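Halohydrin dehalogenase (Rhizobium radiobacter, PDB 4IY1) catalyses dehalogenation of vicinal halohydrins, probably by closing them to epoxides with release of halide, and is an engineered form of HheC from the short-chain dehydrogenase/reductase superfamily. Local coordinates at residues 4-9 and 26-31; 17-22 and 46-51. The protein carries 37 engineered substitutions. All blocks are in the same frame, centred on the assembly; numbering follows the deposited sequence.

Contact 1: residues 4-9 and 26-31; sequences AIVTNV and HTVACH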
loop_
_atom_site.group_PDB
_atom_site.type_symbol
_atom_site.label_atom_id
_atom_site.label_comp_id
_atom_site.label_asym_id
_atom_site.label_seq_id
_atom_site.Cartn_x
_atom_site.Cartn_y
_atom_site.Cartn_z
ATOM N N ALA B 4 -16.413 10.742 25.282
ATOM C CA ALA B 4 -16.007 10.768 23.878
ATOM C C ALA B 4 -16.516 12.059 23.273
ATOM O O ALA B 4 -17.429 12.670 23.825
ATOM C CB ALA B 4 -16.593 9.570 23.125
ATOM N N ILE B 5 -15.831 12.531 22.226
ATOM C CA ILE B 5 -16.285 13.648 21.387
ATOM C C ILE B 5 -16.345 13.202 19.955
ATOM O O ILE B 5 -15.362 12.680 19.417
ATOM C CB ILE B 5 -15.276 14.803 21.369
ATOM C CG1 ILE B 5 -14.905 15.217 22.775
ATOM C CG2 ILE B 5 -15.800 15.979 20.556
ATOM C CD1 ILE B 5 -13.664 16.075 22.799
ATOM N N VAL B 6 -17.446 13.534 19.301
ATOM C CA VAL B 6 -17.597 13.318 17.870
ATOM C C VAL B 6 -17.900 14.690 17.282
ATOM O O VAL B 6 -18.679 15.452 17.853
ATOM C CB VAL B 6 -18.787 12.354 17.578
ATOM C CG1 VAL B 6 -18.979 12.141 16.084
ATOM C CG2 VAL B 6 -18.618 11.033 18.298
ATOM N N THR B 7 -17.155 15.065 16.254
ATOM C CA THR B 7 -17.315 16.349 15.620
ATOM C C THR B 7 -18.279 16.214 14.457
ATOM O O THR B 7 -18.497 15.101 13.936
ATOM C CB THR B 7 -15.952 16.896 15.093
ATOM O OG1 THR B 7 -15.379 15.969 14.140
ATOM C CG2 THR B 7 -14.970 17.102 16.266
ATOM N N ASN B 8 -18.777 17.354 13.986
ATOM C CA ASN B 8 -19.646 17.398 12.826
ATOM C C ASN B 8 -20.756 16.347 12.894
ATOM O O ASN B 8 -21.024 15.629 11.936
ATOM C CB ASN B 8 -18.819 17.275 11.537
ATOM C CG ASN B 8 -17.899 18.475 11.318
ATOM O OD1 ASN B 8 -18.281 19.624 11.559
ATOM N ND2 ASN B 8 -16.674 18.210 10.903
ATOM N N VAL B 9 -21.422 16.280 14.037
ATOM C CA VAL B 9 -22.177 15.100 14.393
ATOM C C VAL B 9 -23.359 14.847 13.463
ATOM O O VAL B 9 -23.792 13.713 13.319
ATOM C CB VAL B 9 -22.629 15.121 15.864
ATOM C CG1 VAL B 9 -23.779 16.110 16.054
ATOM C CG2 VAL B 9 -23.042 13.725 16.302
ATOM N N HIS B 26 -20.498 5.071 26.775
ATOM C CA HIS B 26 -19.699 6.300 26.811
ATOM C C HIS B 26 -20.632 7.473 26.975
ATOM O O HIS B 26 -21.700 7.536 26.333
ATOM C CB HIS B 26 -18.893 6.482 25.512
ATOM C CG HIS B 26 -17.964 5.338 25.199
ATOM N ND1 HIS B 26 -16.825 5.123 25.876
ATOM C CD2 HIS B 26 -18.049 4.321 24.247
ATOM C CE1 HIS B 26 -16.230 4.001 25.420
ATOM N NE2 HIS B 26 -16.981 3.511 24.424
ATOM N N THR B 27 -20.205 8.452 27.772
ATOM C CA THR B 27 -20.787 9.784 27.694
ATOM C C THR B 27 -20.234 10.538 26.485
ATOM O O THR B 27 -19.052 10.891 26.462
ATOM C CB THR B 27 -20.464 10.591 28.954
ATOM O OG1 THR B 27 -20.840 9.829 30.098
ATOM C CG2 THR B 27 -21.222 11.884 28.951
ATOM N N VAL B 28 -21.115 10.863 25.543
ATOM C CA VAL B 28 -20.736 11.393 24.252
ATOM C C VAL B 28 -21.049 12.871 24.103
ATOM O O VAL B 28 -22.210 13.253 23.929
ATOM C CB VAL B 28 -21.431 10.625 23.110
ATOM C CG1 VAL B 28 -20.862 11.046 21.755
ATOM C CG2 VAL B 28 -21.253 9.129 23.320
ATOM N N ALA B 29 -19.996 13.685 24.035
ATOM C CA ALA B 29 -20.133 15.083 23.644
ATOM C C ALA B 29 -20.064 15.226 22.138
ATOM O O ALA B 29 -19.273 14.541 21.473
ATOM C CB ALA B 29 -19.065 15.919 24.310
ATOM N N CYS B 30 -20.921 16.085 21.599
ATOM C CA CYS B 30 -21.077 16.228 20.155
ATOM C C CYS B 30 -20.811 17.651 19.740
ATOM O O CYS B 30 -21.299 18.603 20.369
ATOM C CB CYS B 30 -22.493 15.874 19.724
ATOM S SG CYS B 30 -22.990 14.200 20.139
ATOM N N HIS B 31 -20.184 17.790 18.584
ATOM C CA HIS B 31 -19.918 19.090 18.030
ATOM C C HIS B 31 -20.568 19.194 16.686
ATOM O O HIS B 31 -20.736 18.190 15.974
ATOM C CB HIS B 31 -18.406 19.326 17.963
ATOM C CG HIS B 31 -17.963 20.180 16.795
ATOM N ND1 HIS B 31 -17.993 19.742 15.523
ATOM C CD2 HIS B 31 -17.469 21.478 16.749
ATOM C CE1 HIS B 31 -17.606 20.731 14.698
ATOM N NE2 HIS B 31 -17.268 21.786 15.448
#

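Contact 2: residues 17-22 and 46-51; sequences SALRLS and ETYPQL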
loop_
_atom_site.group_PDB
_atom_site.type_symbol
_atom_site.label_atom_id
_atom_site.label_comp_id
_atom_site.label_asym_id
_atom_site.label_seq_id
_atom_site.Cartn_x
_atom_site.Cartn_y
_atom_site.Cartn_z
ATOM N N SER B 17 -21.523 7.150 14.736
ATOM C CA SER B 17 -20.501 7.109 15.771
ATOM C C SER B 17 -21.085 7.454 17.121
ATOM O O SER B 17 -20.857 6.749 18.089
ATOM C CB SER B 17 -19.358 8.073 15.450
ATOM O OG SER B 17 -18.682 7.647 14.288
ATOM N N ALA B 18 -21.736 8.603 17.215
ATOM C CA ALA B 18 -22.185 9.091 18.531
ATOM C C ALA B 18 -23.231 8.143 19.116
ATOM O O ALA B 18 -23.117 7.722 20.271
ATOM C CB ALA B 18 -22.746 10.519 18.435
ATOM N N LEU B 19 -24.219 7.764 18.303
ATOM C CA LEU B 19 -25.283 6.861 18.771
ATOM C C LEU B 19 -24.725 5.524 19.230
ATOM O O LEU B 19 -24.998 5.091 20.350
ATOM C CB LEU B 19 -26.336 6.636 17.686
ATOM C CG LEU B 19 -27.145 7.863 17.279
ATOM C CD1 LEU B 19 -28.069 7.568 16.100
ATOM C CD2 LEU B 19 -27.926 8.389 18.460
ATOM N N ARG B 20 -23.906 4.879 18.393
ATOM C CA ARG B 20 -23.301 3.605 18.784
ATOM C C ARG B 20 -22.354 3.731 19.996
ATOM O O ARG B 20 -22.330 2.871 20.882
ATOM C CB ARG B 20 -22.604 2.936 17.593
ATOM C CG ARG B 20 -22.238 1.492 17.821
ATOM C CD ARG B 20 -23.442 0.692 18.319
ATOM N NE ARG B 20 -23.112 -0.681 18.726
ATOM C CZ ARG B 20 -22.776 -1.042 19.968
ATOM N NH1 ARG B 20 -22.623 -0.127 20.926
ATOM N NH2 ARG B 20 -22.575 -2.323 20.250
ATOM N N LEU B 21 -21.705 4.876 20.132
ATOM C CA LEU B 21 -20.821 5.081 21.288
ATOM C C LEU B 21 -21.648 5.285 22.559
ATOM O O LEU B 21 -21.319 4.783 23.637
ATOM C CB LEU B 21 -19.913 6.292 21.041
ATOM C CG LEU B 21 -18.763 6.089 20.026
ATOM C CD1 LEU B 21 -18.068 7.410 19.737
ATOM C CD2 LEU B 21 -17.756 5.123 20.616
ATOM N N SER B 22 -22.724 6.041 22.440
ATOM C CA SER B 22 -23.590 6.232 23.585
ATOM C C SER B 22 -24.149 4.892 24.119
ATOM O O SER B 22 -24.054 4.593 25.314
ATOM C CB SER B 22 -24.713 7.192 23.228
ATOM O OG SER B 22 -25.405 7.551 24.391
ATOM N N GLU B 46 -32.842 17.915 22.710
ATOM C CA GLU B 46 -34.170 17.378 22.965
ATOM C C GLU B 46 -34.349 16.043 22.245
ATOM O O GLU B 46 -34.644 15.017 22.873
ATOM C CB GLU B 46 -35.240 18.387 22.509
ATOM C CG GLU B 46 -36.546 17.766 22.035
ATOM C CD GLU B 46 -37.491 17.440 23.181
ATOM O OE1 GLU B 46 -37.147 17.748 24.341
ATOM O OE2 GLU B 46 -38.582 16.881 22.925
ATOM N N THR B 47 -34.162 16.054 20.928
ATOM C CA THR B 47 -34.244 14.827 20.154
ATOM C C THR B 47 -33.340 13.735 20.721
ATOM O O THR B 47 -33.748 12.585 20.826
ATOM C CB THR B 47 -33.897 15.063 18.682
ATOM O OG1 THR B 47 -34.696 16.137 18.174
ATOM C CG2 THR B 47 -34.154 13.803 17.870
ATOM N N TYR B 48 -32.121 14.104 21.105
ATOM C CA TYR B 48 -31.141 13.131 21.583
ATOM C C TYR B 48 -30.705 13.410 23.012
ATOM O O TYR B 48 -29.664 14.023 23.240
ATOM C CB TYR B 48 -29.926 13.080 20.651
ATOM C CG TYR B 48 -30.297 12.859 19.207
ATOM C CD1 TYR B 48 -30.283 13.900 18.306
ATOM C CD2 TYR B 48 -30.682 11.609 18.753
ATOM C CE1 TYR B 48 -30.586 13.694 16.967
ATOM C CE2 TYR B 48 -31.019 11.400 17.421
ATOM C CZ TYR B 48 -31.005 12.457 16.544
ATOM O OH TYR B 48 -31.339 12.260 15.216
ATOM N N PRO B 49 -31.500 12.943 23.984
ATOM C CA PRO B 49 -31.237 13.222 25.393
ATOM C C PRO B 49 -30.018 12.484 25.922
ATOM O O PRO B 49 -29.494 12.846 26.968
ATOM C CB PRO B 49 -32.516 12.731 26.103
ATOM C CG PRO B 49 -33.189 11.820 25.130
ATOM C CD PRO B 49 -32.829 12.336 23.770
ATOM N N GLN B 50 -29.594 11.431 25.227
ATOM C CA GLN B 50 -28.422 10.660 25.651
ATOM C C GLN B 50 -27.111 11.273 25.160
ATOM O O GLN B 50 -26.071 11.012 25.732
ATOM C CB GLN B 50 -28.510 9.215 25.170
ATOM C CG GLN B 50 -28.118 9.021 23.710
ATOM C CD GLN B 50 -29.284 9.219 22.746
ATOM O OE1 GLN B 50 -30.121 10.096 22.939
ATOM N NE2 GLN B 50 -29.301 8.442 21.667
ATOM N N LEU B 51 -27.170 12.055 24.082
ATOM C CA LEU B 51 -26.003 12.792 23.575
ATOM C C LEU B 51 -25.890 14.168 24.228
ATOM O O LEU B 51 -26.865 14.684 24.758
ATOM C CB LEU B 51 -26.112 12.962 22.071
ATOM C CG LEU B 51 -26.100 11.663 21.274
ATOM C CD1 LEU B 51 -26.208 11.967 19.793
ATOM C CD2 LEU B 51 -24.833 10.864 21.575
#

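Contact 1: residues 4-9 and 26-31
A4, I5 and V6 pair in parallel with V28, A29 and C30, the strands held by a ladder of backbone hydrogen bonds and inclined at 32° to each other. A4 is bonded through its N to T27 O and through its O to A29 N. V6 N donates to A29 O, and V6 O accepts H31 N. The I5 CA-H also points at A29 O, 3.1 Å from CA to O. On one face of the sheet CG2 of V6 meets CG1 of V28 at 4.1 Å. I5 and A29 lie on the other face, towards helix 59-70.

Beyond the strands the chain turns, and H31 grips the turn twice. H31 O accepts V9 N at 2.8 Å. ND1 of H31 accepts N8 N at 2.9 Å; the bond is nearly straight (173°) and lies in the ring plane. This identifies ND1 as an acceptor. CB of T7 sits 3.5 Å from ND1 of H31. OD1 of N8 comes to 3.4 Å from CE1 of H31, with the amide plane steeply inclined to the ring. With an alanine for H31, N8 N would probably lose its ring acceptor, and the turn would be left with the backbone bond from V9 N to H31 O. T7 OG1 and N8 ND2 are bonded instead to the backbone of N79. CG1 of V9 lies between the backbone N and carbonyl carbon (chi1 74°), which turns CG2 of V9 to SG of C30 at 3.9 Å. Two neighbouring parallel strands, joined through helix 14-23, form the first beta-alpha-beta unit of a Rossmann fold.

Contact 2: residues 17-22 and 46-51
L51 packs against A18 and L19 on helix 14-23, which flanks the parallel sheet of this Rossmann fold. Its segment, 46-51, runs from the end of helix 38-47 towards strand 52-53. The side chain of L51 leaves CB with CG anti to the carbonyl carbon (chi1 -63°). CB and CG stay back from the helix, and the two methyls make the contact. CD1 of L51 lies 4.0 Å from CB of A18 and 4.2 Å from CD2 of L19. CD2 of L51 reaches further in, to 3.8 Å from CB of A18, and also meets A18 O and CB of S22. The fork of L51 thus straddles the A18 methyl. The side chains of L19 and L51 cross at about a right angle. L51 also touches V28 and C30, filling the angle between helix and sheet.

Further out, L19 and S22 meet Y48 and Q50. CD2 of L19 lies 4.2 Å from CD2 of Y48. Q50 is bent at chi2 (-87°), which brings its amide back beside L19. NE2 of Q50 is 3.5 Å from CD2 of L19, while CG of Q50 sits 3.2 Å from OG of S22.

From the N terminus, strand 3-6 comes first and helix 14-23 follows. The chain then re-enters the sheet as strand 27-30, parallel to 3-6, and contact 1 closes this first loop. Helix 38-47 comes next, and contact 2 closes a second, longer loop when segment 46-51 reaches back to helix 14-23. The segments alternate along the chain, so the two loops cross. The contact centres lie about 8 Å apart. V28 joins them, with its CG2 packed on S22 N and A18 O and its CB on CD2 of L51. H26 N also makes a probable hydrogen bond to L21 O. Together the contacts tie two sheet strands, the helix between them and the approach to strand 52-53.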